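Local coordinates for protein Alpha/beta hydrolase (Paenibacillus sp. VTT E-133280, PDB 6TJ2) that probably hydrolyses methyl salicylate to salicylic acid, as a secreted bacterial esterase of the alpha/beta-hydrolase fold related to tobacco SABP2, at residues Y242-H245 and P246-S250. Numbering follows the deposited sequence.
Sequences YGFH and PTQSS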
loop_
_atom_site.group_PDB
_atom_site.type_symbol
_atom_site.label_atom_id
_atom_site.label_comp_id
_atom_site.label_asym_id
_atom_site.label_seq_id
_atom_site.Cartn_x
_atom_site.Cartn_y
_atom_site.Cartn_z
ATOM N N TYR A 242 12.210 -5.396 2.352
ATOM C CA TYR A 242 12.301 -6.272 3.527
ATOM C C TYR A 242 11.044 -6.209 4.383
ATOM O O TYR A 242 11.031 -6.854 5.409
ATOM C CB TYR A 242 13.524 -5.884 4.372
ATOM C CG TYR A 242 14.844 -5.962 3.635
ATOM C CD1 TYR A 242 15.609 -7.119 3.634
ATOM C CD2 TYR A 242 15.294 -4.904 2.878
ATOM C CE1 TYR A 242 16.779 -7.198 2.895
ATOM C CE2 TYR A 242 16.474 -4.957 2.142
ATOM C CZ TYR A 242 17.217 -6.118 2.182
ATOM O OH TYR A 242 18.404 -6.119 1.495
ATOM N N GLY A 243 10.026 -5.482 3.997
ATOM C CA GLY A 243 8.880 -5.198 4.874
ATOM C C GLY A 243 8.010 -6.395 5.197
ATOM O O GLY A 243 8.068 -7.463 4.602
ATOM N N PHE A 244 7.125 -6.267 6.187
ATOM C CA PHE A 244 6.157 -7.315 6.557
ATOM C C PHE A 244 5.274 -7.707 5.398
ATOM O O PHE A 244 5.041 -8.901 5.232
ATOM C CB PHE A 244 5.257 -6.861 7.720
ATOM C CG PHE A 244 5.945 -6.855 9.074
ATOM C CD1 PHE A 244 6.577 -7.982 9.528
ATOM C CD2 PHE A 244 5.938 -5.718 9.878
ATOM C CE1 PHE A 244 7.209 -8.010 10.751
ATOM C CE2 PHE A 244 6.571 -5.758 11.122
ATOM C CZ PHE A 244 7.185 -6.888 11.548
ATOM N N HIS A 245 4.819 -6.773 4.588
ATOM C CA HIS A 245 3.903 -7.120 3.470
ATOM C C HIS A 245 4.242 -6.228 2.302
ATOM O O HIS A 245 4.257 -4.993 2.469
ATOM C CB HIS A 245 2.434 -6.970 3.870
ATOM C CG HIS A 245 1.510 -7.290 2.739
ATOM N ND1 HIS A 245 1.287 -8.573 2.308
ATOM C CD2 HIS A 245 0.861 -6.439 1.911
ATOM C CE1 HIS A 245 0.477 -8.483 1.247
ATOM N NE2 HIS A 245 0.218 -7.240 1.004
ATOM N N PRO A 246 4.483 -6.753 1.079
ATOM C CA PRO A 246 4.311 -8.156 0.727
ATOM C C PRO A 246 5.503 -9.084 0.979
ATOM O O PRO A 246 5.382 -10.291 0.729
ATOM C CB PRO A 246 4.083 -8.112 -0.798
ATOM C CG PRO A 246 4.793 -6.854 -1.229
ATOM C CD PRO A 246 4.642 -5.878 -0.101
ATOM N N THR A 247 6.624 -8.623 1.496
ATOM C CA THR A 247 7.808 -9.498 1.585
ATOM C C THR A 247 7.638 -10.633 2.584
ATOM O O THR A 247 7.674 -11.828 2.168
ATOM C CB THR A 247 9.104 -8.739 1.812
ATOM O OG1 THR A 247 9.317 -7.901 0.674
ATOM C CG2 THR A 247 10.286 -9.685 1.989
ATOM N N GLN A 248 7.422 -10.370 3.857
ATOM C CA GLN A 248 7.305 -11.494 4.833
ATOM C C GLN A 248 6.067 -12.333 4.496
ATOM O O GLN A 248 6.180 -13.604 4.503
ATOM C CB GLN A 248 7.267 -11.018 6.276
ATOM C CG GLN A 248 8.599 -10.460 6.776
ATOM C CD GLN A 248 9.706 -11.488 6.782
ATOM O OE1 GLN A 248 10.757 -11.383 6.100
ATOM N NE2 GLN A 248 9.515 -12.549 7.502
ATOM N N SER A 249 4.949 -11.722 4.191
ATOM C CA SER A 249 3.717 -12.482 3.932
ATOM C C SER A 249 3.930 -13.406 2.756
ATOM O O SER A 249 3.411 -14.523 2.768
ATOM C CB SER A 249 2.527 -11.577 3.752
ATOM O OG SER A 249 2.707 -10.780 2.590
ATOM N N SER A 250 4.679 -13.002 1.733
ATOM C CA SER A 250 4.866 -13.863 0.537
ATOM C C SER A 250 5.559 -15.156 0.913
ATOM O O SER A 250 5.430 -16.158 0.133
ATOM C CB SER A 250 5.629 -13.141 -0.535
ATOM O OG SER A 250 6.985 -12.980 -0.172
#
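ND1 of His-245 and OG of Ser-249, four residues further on, sit 2.6 Å apart in a short hydrogen bond, and either atom could be the donor. They belong to the short helix 244-250, which makes the crossover between the parallel strands 226-231 and 256-260 of the alpha/beta-hydrolase sheet. The peptide bond from His-245 to Pro-246 is cis, and the His-245 backbone (phi -144°, psi 128°) departs from helical values. With a wider, pi-type turn at 246-248, the backbone bonds here reach five residues back: Gln-248 N meets Gly-243 O at 3.1 Å in the carbonyl plane, and Ser-249 N meets Phe-244 O at 3.0 Å. The His-245 imidazole has CG anti to the backbone N, which brings the ring over the start of the proline: Pro-246 CA lies 3.7 Å from the centroid of the His-245 ring, a CH-pi contact over one face. The hydroxyl of Ser-249 approaches at the ring edge, close to its plane. On the other ring nitrogen, NE2 bonds Gln-239 OE1 of the second subunit, so both nitrogens are engaged and the rotation of the ring is fixed. A leucine in place of His-245 would probably leave both Ser-249 OG and Gln-239 of the second subunit without their imidazole partner. The side chain of Phe-244 touches Asp-234, a member of a putative Ser-His-Asp triad. Thr-247 OG1 hydrogen-bonds Pro-241 O, while Thr-247 CB packs 3.2 Å from Gly-243 O. At the far end, Ser-250 OG donates to Thr-247 O at 2.7 Å, tilted 22° from the carbonyl plane.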